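Local atomic coordinates of cobalamin (Vitamin B12) biosynthesis CbiX protein (Marinobacter aquaeolei, PDB entry 3LYH), a protein that probably acts as a metal-binding lyase of the chelatase clan, related to the CbiX proteins of cobalamin biosynthesis. Residues B[63-68]-B[95-100]; B[7-12]-B[48-53]; B[68-73]-B[101-106]; B[11-16]-B[41-46]. All coordinates share one frame; numbering follows the deposited sequence. Where two conformers were deposited one is given.

Interaction 1. Residues B[63-68]-B[95-100]; sequences EQFTVV and VTIRLA
Two neighbouring parallel strands meet here, Gln64–Val68 and Thr96–Leu99, at one border of the four-stranded parallel sheet of this alpha/beta chelatase-type fold; 96–99 is the outermost strand of the chain on this side. The strands run 24° apart, and five backbone hydrogen bonds join the two segments, from Thr96 N to Glu63 O at the start to Ala100 N on Val67 O (2.8 Å) at the end. Phe65, Val67, Ile97 and Leu99 share the apolar face, which helices 50–59 and 78–93 cover. There the CG2 methyls of Val67 and Ile97 press together at 3.5 Å, tight for two carbons. The Phe65 ring reaches back to Val95, just before the other strand, with CE1 3.7 Å from Val95 CG1 in an oblique contact, while Thr96 O lies at the ring edge. On the reverse face Gln64 and Thr96 run side by side, as do Thr66 and Arg98. Thr66 OG1 bonds to His6 and to Ser124 of the second subunit; Arg98 NH2 makes a salt bridge with Glu120 and a hydrogen bond with Ser124, both of that subunit. A bend at chi3 (78°) turns the guanidinium of Arg98 so that one face lies against Thr66 CG2, which is 3.6 Å from Arg98 NH2.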
# COMPACT_ATOMS: atom_id res chain seq x y z
N GLU B 63 14.53 -9.98 -22.19
CA GLU B 63 13.53 -9.57 -23.14
C GLU B 63 12.09 -9.63 -22.61
O GLU B 63 11.22 -9.07 -23.27
CB GLU B 63 13.65 -10.41 -24.42
CG GLU B 63 15.07 -10.45 -24.99
CD GLU B 63 15.61 -9.09 -25.47
OE1 GLU B 63 14.81 -8.18 -25.78
OE2 GLU B 63 16.85 -8.94 -25.56
N GLN B 64 11.86 -10.33 -21.47
CA GLN B 64 10.52 -10.61 -20.93
C GLN B 64 10.45 -9.98 -19.54
O GLN B 64 11.35 -10.17 -18.70
CB GLN B 64 10.26 -12.12 -20.80
CG GLN B 64 10.24 -12.89 -22.13
CD GLN B 64 9.01 -12.64 -22.96
OE1 GLN B 64 7.95 -12.28 -22.44
NE2 GLN B 64 9.14 -12.85 -24.28
N PHE B 65 9.40 -9.18 -19.32
CA PHE B 65 9.22 -8.42 -18.10
C PHE B 65 7.82 -8.62 -17.57
O PHE B 65 6.90 -8.87 -18.35
CB PHE B 65 9.42 -6.91 -18.37
CG PHE B 65 10.79 -6.56 -18.85
CD1 PHE B 65 11.15 -6.78 -20.18
CD2 PHE B 65 11.71 -5.94 -18.01
CE1 PHE B 65 12.45 -6.47 -20.63
CE2 PHE B 65 12.98 -5.61 -18.44
CZ PHE B 65 13.36 -5.86 -19.77
N THR B 66 7.67 -8.48 -16.26
CA THR B 66 6.36 -8.36 -15.61
C THR B 66 6.47 -7.18 -14.65
O THR B 66 7.36 -7.15 -13.81
CB THR B 66 5.92 -9.63 -14.88
OG1 THR B 66 5.80 -10.69 -15.85
CG2 THR B 66 4.57 -9.44 -14.15
N VAL B 67 5.60 -6.21 -14.87
CA VAL B 67 5.41 -5.05 -13.97
C VAL B 67 4.39 -5.40 -12.92
O VAL B 67 3.24 -5.75 -13.25
CB VAL B 67 4.98 -3.81 -14.76
CG1 VAL B 67 4.66 -2.64 -13.83
CG2 VAL B 67 6.10 -3.38 -15.75
N VAL B 68 4.83 -5.34 -11.67
CA VAL B 68 3.98 -5.58 -10.47
C VAL B 68 3.78 -4.19 -9.80
O VAL B 68 4.72 -3.67 -9.16
CB VAL B 68 4.61 -6.54 -9.46
CG1 VAL B 68 3.69 -6.76 -8.26
CG2 VAL B 68 4.94 -7.90 -10.11
N VAL B 95 10.73 -5.34 -26.48
CA VAL B 95 10.51 -6.30 -25.40
C VAL B 95 9.02 -6.53 -25.21
O VAL B 95 8.20 -5.81 -25.79
CB VAL B 95 11.15 -5.80 -24.09
CG1 VAL B 95 12.71 -5.71 -24.26
CG2 VAL B 95 10.59 -4.46 -23.67
N THR B 96 8.72 -7.57 -24.42
CA THR B 96 7.38 -7.98 -24.01
C THR B 96 7.25 -7.73 -22.49
O THR B 96 8.07 -8.22 -21.71
CB THR B 96 7.11 -9.45 -24.33
OG1 THR B 96 7.32 -9.65 -25.73
CG2 THR B 96 5.66 -9.86 -23.99
N ILE B 97 6.24 -6.95 -22.11
CA ILE B 97 6.01 -6.57 -20.72
C ILE B 97 4.57 -6.85 -20.35
O ILE B 97 3.66 -6.22 -20.90
CB ILE B 97 6.32 -5.07 -20.47
CG1 ILE B 97 7.68 -4.68 -21.03
CG2 ILE B 97 6.14 -4.65 -18.96
CD1 ILE B 97 7.91 -3.14 -21.10
N ARG B 98 4.37 -7.80 -19.43
CA ARG B 98 3.07 -8.07 -18.86
C ARG B 98 2.83 -7.10 -17.71
O ARG B 98 3.73 -6.83 -16.94
CB ARG B 98 2.99 -9.49 -18.34
CG ARG B 98 1.66 -9.84 -17.75
CD ARG B 98 1.48 -11.35 -17.53
NE ARG B 98 2.16 -11.87 -16.35
CZ ARG B 98 1.69 -11.81 -15.10
NH1 ARG B 98 0.51 -11.22 -14.82
NH2 ARG B 98 2.40 -12.34 -14.11
N LEU B 99 1.61 -6.61 -17.59
CA LEU B 99 1.19 -5.75 -16.49
C LEU B 99 0.37 -6.61 -15.53
O LEU B 99 -0.74 -7.04 -15.86
CB LEU B 99 0.40 -4.56 -17.04
CG LEU B 99 -0.26 -3.65 -16.01
CD1 LEU B 99 0.82 -3.13 -15.07
CD2 LEU B 99 -1.05 -2.54 -16.65
N ALA B 100 0.94 -6.94 -14.37
CA ALA B 100 0.23 -7.66 -13.33
C ALA B 100 -0.78 -6.76 -12.62
O ALA B 100 -0.68 -5.53 -12.71
CB ALA B 100 1.24 -8.24 -12.33

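Interaction 2. Residues B[7-12]-B[48-53]; sequences QIILLA and PSLDTI
Ile9 meets Leu50 and Ile53 between a central strand and the first turn of helix 50–59, and its side chain can be followed outward. CB carries two branches: CG2, anti to the backbone N, reaches Leu50 CD1 at 3.5 Å, tighter than ordinary carbon contact, while CG1 (chi1 -58°) takes the other course and lies 3.8 Å from Ile53 CG2. At the tip, CD1 touches both helix residues, 3.8 Å from Ile53 CG2 and 3.9 Å from Leu50 CD1. The Ile9 and Ile53 side chains run alongside each other with opposite sense. This is sheet-to-helix packing in a parallel alpha/beta fold: helix 50–59 lies over the face of the sheet that carries Ile9 and Leu11, and no hydrogen bond crosses between the segments. Leu11 approaches Leu50 at about a right angle, with its CD1 4.0 Å from Leu50 CD1. Met85 and Leu89 of helix 78–93 also touch Leu50, and Phe65 packs on Ile9 from the next strand. At the helix start Ser49 is the N-cap, its OG accepting from Thr52 N at 3.1 Å, and Ile53 N bonds to Ser49 O to close the first turn.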
# COMPACT_ATOMS: atom_id res chain seq x y z
N GLN B 7 12.32 -10.62 -15.95
CA GLN B 7 12.60 -9.49 -15.07
C GLN B 7 11.33 -9.06 -14.41
O GLN B 7 10.35 -8.83 -15.09
CB GLN B 7 13.16 -8.31 -15.86
CG GLN B 7 13.41 -7.03 -15.03
CD GLN B 7 14.66 -7.07 -14.13
OE1 GLN B 7 14.65 -6.53 -13.00
NE2 GLN B 7 15.73 -7.66 -14.64
N ILE B 8 11.34 -8.94 -13.09
CA ILE B 8 10.25 -8.32 -12.35
C ILE B 8 10.63 -6.85 -12.11
O ILE B 8 11.72 -6.53 -11.68
CB ILE B 8 10.05 -9.01 -10.99
CG1 ILE B 8 9.48 -10.42 -11.17
CG2 ILE B 8 9.16 -8.15 -10.06
CD1 ILE B 8 7.94 -10.41 -11.49
N ILE B 9 9.69 -5.97 -12.42
CA ILE B 9 9.78 -4.55 -12.10
C ILE B 9 8.67 -4.25 -11.10
O ILE B 9 7.48 -4.36 -11.44
CB ILE B 9 9.64 -3.65 -13.34
CG1 ILE B 9 10.72 -4.02 -14.33
CG2 ILE B 9 9.84 -2.17 -12.94
CD1 ILE B 9 10.68 -3.27 -15.68
N LEU B 10 9.07 -3.86 -9.90
CA LEU B 10 8.13 -3.38 -8.86
C LEU B 10 7.93 -1.92 -9.13
O LEU B 10 8.90 -1.17 -9.06
CB LEU B 10 8.63 -3.61 -7.45
CG LEU B 10 8.94 -5.05 -7.07
CD1 LEU B 10 9.45 -5.21 -5.63
CD2 LEU B 10 7.80 -5.97 -7.35
N LEU B 11 6.71 -1.51 -9.46
CA LEU B 11 6.45 -0.15 -9.93
C LEU B 11 5.75 0.68 -8.88
O LEU B 11 4.64 0.36 -8.50
CB LEU B 11 5.65 -0.11 -11.23
CG LEU B 11 5.51 1.27 -11.89
CD1 LEU B 11 6.83 1.76 -12.34
CD2 LEU B 11 4.51 1.19 -13.08
N ALA B 12 6.42 1.78 -8.48
CA ALA B 12 5.87 2.74 -7.47
C ALA B 12 5.63 4.13 -8.10
O ALA B 12 6.23 4.44 -9.12
CB ALA B 12 6.87 2.86 -6.26
N PRO B 48 15.38 4.92 -10.24
CA PRO B 48 15.34 4.70 -11.68
C PRO B 48 13.92 4.67 -12.24
O PRO B 48 12.98 4.20 -11.59
CB PRO B 48 16.02 3.35 -11.85
CG PRO B 48 15.69 2.65 -10.61
CD PRO B 48 15.46 3.65 -9.52
N SER B 49 13.79 5.18 -13.46
CA SER B 49 12.55 5.16 -14.20
C SER B 49 12.36 3.76 -14.76
O SER B 49 13.28 2.93 -14.75
CB SER B 49 12.62 6.14 -15.39
OG SER B 49 13.64 5.74 -16.29
N LEU B 50 11.16 3.52 -15.28
CA LEU B 50 10.88 2.26 -16.01
C LEU B 50 11.78 2.07 -17.24
O LEU B 50 12.26 0.97 -17.53
CB LEU B 50 9.39 2.20 -16.37
CG LEU B 50 8.65 0.90 -16.62
CD1 LEU B 50 8.68 0.02 -15.40
CD2 LEU B 50 7.21 1.25 -16.95
N ASP B 51 12.03 3.17 -17.98
CA ASP B 51 12.90 3.08 -19.12
C ASP B 51 14.30 2.65 -18.71
O ASP B 51 14.88 1.81 -19.38
CB ASP B 51 12.95 4.40 -19.92
CG ASP B 51 13.24 4.15 -21.38
OD1 ASP B 51 14.42 4.16 -21.77
OD2 ASP B 51 12.28 3.93 -22.13
N THR B 52 14.82 3.19 -17.59
CA THR B 52 16.16 2.85 -17.11
C THR B 52 16.29 1.40 -16.72
O THR B 52 17.28 0.77 -17.05
CB THR B 52 16.58 3.77 -15.93
OG1 THR B 52 16.77 5.09 -16.43
CG2 THR B 52 17.87 3.27 -15.28
N ILE B 53 15.28 0.87 -16.03
CA ILE B 53 15.30 -0.54 -15.67
C ILE B 53 15.18 -1.44 -16.91
O ILE B 53 15.86 -2.48 -17.02
CB ILE B 53 14.22 -0.86 -14.62
CG1 ILE B 53 14.47 -0.09 -13.32
CG2 ILE B 53 14.16 -2.39 -14.32
CD1 ILE B 53 15.85 -0.32 -12.68

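Interaction 3. Residues B[68-73]-B[101-106]; sequences VPLFLA and EPIGKN
Two backbone hydrogen bonds pin the chain leaving strand 64–69 to the short 3-10 segment 103–105: Ile103 N donates to Pro69 O at 3.1 Å almost straight (165°), and Gly104 N to Phe71 O at 3.0 Å. Between these two carbonyls the chain makes an inverse gamma turn centred on Leu70, with a weak bond from Phe71 N returning to Pro69 O. At Gly104 the two backbones come very close, its CA lying 3.2 Å from Leu72 O in a CA-H...O contact; this carbonyl oxygen is buried here without a hydrogen-bonding partner. Ile103 does most of the apolar work. Its CG1 stands between the backbone N and the carbonyl carbon (chi1 63°), close to Phe71 O; with this torsion CG2 meets Val68 CG1 at 3.7 Å and the tip CD1 nears Leu70. Pro69 CB and Pro102 CB are 4.2 Å apart, and Pro102 CB lies 3.4 Å from Phe71 O. The second subunit closes over this region, with its Phe24 on Leu72 and its Ile113 on Ile103, while Asn106 caps the start of helix 107–125. Both hydrogen bonds across the segments are backbone to backbone and the side chains contribute carbon contacts, which implies that the course of the loop leading into that helix is fixed mainly by its main chain.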
# COMPACT_ATOMS: atom_id res chain seq x y z
N VAL B 68 4.83 -5.34 -11.67
CA VAL B 68 3.98 -5.58 -10.47
C VAL B 68 3.78 -4.19 -9.80
O VAL B 68 4.72 -3.67 -9.16
CB VAL B 68 4.61 -6.54 -9.46
CG1 VAL B 68 3.69 -6.76 -8.26
CG2 VAL B 68 4.94 -7.90 -10.11
N PRO B 69 2.57 -3.60 -9.96
CA PRO B 69 2.34 -2.28 -9.33
C PRO B 69 2.33 -2.33 -7.81
O PRO B 69 1.56 -3.08 -7.22
CB PRO B 69 1.01 -1.82 -9.91
CG PRO B 69 0.80 -2.64 -11.12
CD PRO B 69 1.42 -3.97 -10.78
N LEU B 70 3.16 -1.52 -7.17
CA LEU B 70 3.23 -1.41 -5.71
C LEU B 70 2.19 -0.38 -5.24
O LEU B 70 2.50 0.75 -4.79
CB LEU B 70 4.62 -1.03 -5.20
CG LEU B 70 5.71 -2.04 -5.40
CD1 LEU B 70 7.01 -1.56 -4.75
CD2 LEU B 70 5.31 -3.47 -4.93
N PHE B 71 0.96 -0.74 -5.48
CA PHE B 71 -0.24 0.09 -5.24
C PHE B 71 -1.27 -0.78 -4.53
O PHE B 71 -1.54 -1.93 -4.93
CB PHE B 71 -0.87 0.61 -6.54
CG PHE B 71 -0.07 1.65 -7.23
CD1 PHE B 71 1.02 1.32 -8.00
CD2 PHE B 71 -0.40 3.00 -7.09
CE1 PHE B 71 1.77 2.28 -8.64
CE2 PHE B 71 0.34 3.97 -7.72
CZ PHE B 71 1.44 3.60 -8.50
N LEU B 72 -1.89 -0.21 -3.49
CA LEU B 72 -3.01 -0.90 -2.85
C LEU B 72 -4.28 -0.87 -3.68
O LEU B 72 -5.09 -1.80 -3.57
CB LEU B 72 -3.26 -0.28 -1.47
CG LEU B 72 -2.12 -0.42 -0.46
CD1 LEU B 72 -2.45 0.36 0.80
CD2 LEU B 72 -1.92 -1.88 -0.10
N ALA B 73 -4.47 0.20 -4.43
CA ALA B 73 -5.56 0.25 -5.37
C ALA B 73 -5.14 1.16 -6.50
O ALA B 73 -4.40 2.13 -6.27
CB ALA B 73 -6.85 0.77 -4.73
N GLU B 101 -1.74 -7.37 -11.91
CA GLU B 101 -2.66 -6.63 -11.04
C GLU B 101 -1.85 -5.91 -9.93
O GLU B 101 -0.80 -6.40 -9.53
CB GLU B 101 -3.75 -7.57 -10.44
CG GLU B 101 -3.26 -8.54 -9.35
CD GLU B 101 -4.31 -9.56 -8.83
OE1 GLU B 101 -5.46 -9.52 -9.35
OE2 GLU B 101 -3.95 -10.40 -7.93
N PRO B 102 -2.35 -4.78 -9.41
CA PRO B 102 -1.72 -4.11 -8.27
C PRO B 102 -1.70 -5.05 -7.04
O PRO B 102 -2.61 -5.90 -6.91
CB PRO B 102 -2.62 -2.92 -8.00
CG PRO B 102 -3.80 -3.14 -8.72
CD PRO B 102 -3.60 -4.09 -9.78
N ILE B 103 -0.67 -4.94 -6.21
CA ILE B 103 -0.52 -5.82 -5.04
C ILE B 103 -1.77 -5.82 -4.14
O ILE B 103 -2.06 -6.81 -3.51
CB ILE B 103 0.76 -5.56 -4.23
CG1 ILE B 103 0.76 -4.15 -3.65
CG2 ILE B 103 2.03 -5.87 -5.10
CD1 ILE B 103 1.87 -3.91 -2.70
N GLY B 104 -2.49 -4.69 -4.08
CA GLY B 104 -3.67 -4.64 -3.24
C GLY B 104 -4.82 -5.53 -3.62
O GLY B 104 -5.72 -5.71 -2.81
N LYS B 105 -4.82 -6.02 -4.86
CA LYS B 105 -5.79 -7.03 -5.30
C LYS B 105 -5.50 -8.45 -4.80
O LYS B 105 -6.37 -9.32 -4.87
CB LYS B 105 -5.92 -7.01 -6.83
CG LYS B 105 -6.65 -5.76 -7.38
CD LYS B 105 -8.15 -5.95 -7.62
CE LYS B 105 -8.71 -4.85 -8.57
NZ LYS B 105 -8.02 -4.79 -9.90
N ASN B 106 -4.31 -8.68 -4.26
CA ASN B 106 -3.90 -10.01 -3.86
C ASN B 106 -4.39 -10.25 -2.44
O ASN B 106 -4.18 -9.41 -1.56
CB ASN B 106 -2.38 -10.17 -3.98
CG ASN B 106 -1.95 -11.62 -3.96
OD1 ASN B 106 -2.10 -12.31 -2.93
ND2 ASN B 106 -1.46 -12.11 -5.08

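Interaction 4. Residues B[11-16]-B[41-46]; sequences LAHGSS and AYMELA
A single carboxylate oxygen, Glu44 OE2, grips both the ring and the backbone beside it: it accepts from His13 ND1 at 2.7 Å and from Gly14 N at 3.1 Å. The site lies just past the carboxyl ends of strands 6–12 and 38–42, the two parallel strands of a beta-alpha-beta unit whose crossover is helix 18–34. The histidine comes to the syn side of OE2 and the glycine N-H to its anti side, both tilted out of the carboxylate plane, the histidine by 26°; imidazole and carboxylate planes are 41° apart. Glu44 gets there by folding back on itself, CG set between its backbone N and carbonyl carbon (chi1 67°) and the chain bent again at chi2. The two donors hold the carboxylate in place, and its bond to ND1 should limit the rotation of the imidazole; Phe71 adds an edge-to-face ring contact with His13.

Before the loop, the strands pair regularly, Ala12 N to Ala41 O and Met43 N to Ala12 O. Met43, a selenomethionine, has two conformers; in the one given, SE lies oblique to the His13 ring, 3.6 Å from His13 CE1, and CE meets Leu11 CD2. On the sheet face bearing Ala12 and Tyr42, Ala12 CB touches the tyrosine ring obliquely, and the hydroxyl of Tyr42 bonds to Glu25 of helix 18–34. Gly14 lies close against the second segment, its CA 3.0 Å from Glu44 O and 3.6 Å from Tyr42 CD1.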
# COMPACT_ATOMS: atom_id res chain seq x y z
N LEU B 11 6.71 -1.51 -9.46
CA LEU B 11 6.45 -0.15 -9.93
C LEU B 11 5.75 0.68 -8.88
O LEU B 11 4.64 0.36 -8.50
CB LEU B 11 5.65 -0.11 -11.23
CG LEU B 11 5.51 1.27 -11.89
CD1 LEU B 11 6.83 1.76 -12.34
CD2 LEU B 11 4.51 1.19 -13.08
N ALA B 12 6.42 1.78 -8.48
CA ALA B 12 5.87 2.74 -7.47
C ALA B 12 5.63 4.13 -8.10
O ALA B 12 6.23 4.44 -9.12
CB ALA B 12 6.87 2.86 -6.26
N HIS B 13 4.78 4.98 -7.53
CA HIS B 13 4.95 6.47 -7.76
C HIS B 13 6.20 6.98 -7.11
O HIS B 13 6.50 6.61 -5.98
CB HIS B 13 3.80 7.28 -7.14
CG HIS B 13 2.61 7.41 -8.01
ND1 HIS B 13 2.69 7.78 -9.33
CD2 HIS B 13 1.29 7.23 -7.74
CE1 HIS B 13 1.48 7.78 -9.86
NE2 HIS B 13 0.61 7.45 -8.91
N GLY B 14 6.89 7.90 -7.78
CA GLY B 14 8.07 8.57 -7.23
C GLY B 14 7.69 9.90 -6.58
O GLY B 14 6.55 10.33 -6.62
N SER B 15 8.70 10.55 -6.04
CA SER B 15 8.49 11.77 -5.31
C SER B 15 9.86 12.33 -5.13
O SER B 15 10.85 11.58 -5.15
CB SER B 15 7.82 11.48 -3.97
OG SER B 15 7.61 12.68 -3.23
N SER B 16 9.93 13.64 -4.96
CA SER B 16 11.13 14.25 -4.44
C SER B 16 11.25 14.02 -2.92
O SER B 16 12.31 14.27 -2.36
CB SER B 16 11.17 15.74 -4.77
OG SER B 16 10.04 16.37 -4.20
N ALA B 41 11.17 0.38 -9.76
CA ALA B 41 11.20 1.52 -10.66
C ALA B 41 10.07 2.45 -10.26
O ALA B 41 9.07 2.04 -9.64
CB ALA B 41 11.09 1.11 -12.15
N TYR B 42 10.25 3.73 -10.61
CA TYR B 42 9.31 4.77 -10.29
C TYR B 42 8.70 5.36 -11.58
O TYR B 42 9.39 5.62 -12.55
CB TYR B 42 10.03 5.90 -9.54
CG TYR B 42 10.56 5.45 -8.20
CD1 TYR B 42 9.71 5.34 -7.12
CD2 TYR B 42 11.92 5.18 -8.01
CE1 TYR B 42 10.19 4.93 -5.88
CE2 TYR B 42 12.41 4.78 -6.76
CZ TYR B 42 11.53 4.67 -5.71
OH TYR B 42 11.97 4.28 -4.48
N MSE B 43 7.39 5.53 -11.54
CA MSE B 43 6.61 6.05 -12.67
C MSE B 43 7.07 7.47 -13.06
O MSE B 43 7.10 7.81 -14.23
CB MSE B 43 5.11 6.02 -12.29
CG MSE B 43 4.08 6.13 -13.43
SE MSE B 43 2.28 5.80 -12.76
CE MSE B 43 2.96 4.61 -11.49
N GLU B 44 7.44 8.28 -12.05
CA GLU B 44 7.94 9.62 -12.28
C GLU B 44 8.71 10.16 -11.10
O GLU B 44 8.69 9.57 -10.03
CB GLU B 44 6.77 10.57 -12.51
CG GLU B 44 5.88 10.77 -11.30
CD GLU B 44 4.94 9.63 -11.11
OE1 GLU B 44 4.16 9.43 -12.04
OE2 GLU B 44 5.00 8.93 -10.06
N LEU B 45 9.32 11.33 -11.29
CA LEU B 45 9.96 12.15 -10.23
C LEU B 45 11.17 11.57 -9.47
O LEU B 45 11.84 12.29 -8.71
CB LEU B 45 8.93 12.63 -9.21
CG LEU B 45 7.74 13.42 -9.77
CD1 LEU B 45 6.67 13.57 -8.68
CD2 LEU B 45 8.16 14.76 -10.32
N ALA B 46 11.45 10.28 -9.62
CA ALA B 46 12.59 9.65 -8.97
C ALA B 46 13.22 8.65 -9.92
O ALA B 46 12.55 8.15 -10.82
CB ALA B 46 12.15 8.95 -7.65

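Overall arrangement
All four contacts build on one parallel sheet. Interactions 1 and 4 pair neighbouring strands at its two edges, and the two central strands, 6–12 and 64–69, tie them together through bonds such as Val68 O to Leu11 N. Interaction 2 is the buried one, purely apolar across its segments, where helix 50–59 covers the sheet; the other three are partly buried and combine backbone bonds with side-chain packing. Interaction 3 continues interaction 1 past the strand ends, sharing Val68. Interactions 1, 2 and 3 all meet the second subunit; interaction 4 does not. Only interaction 4 has a side-chain hydrogen bond across its segments, and Phe71 of interaction 3 reaches its histidine.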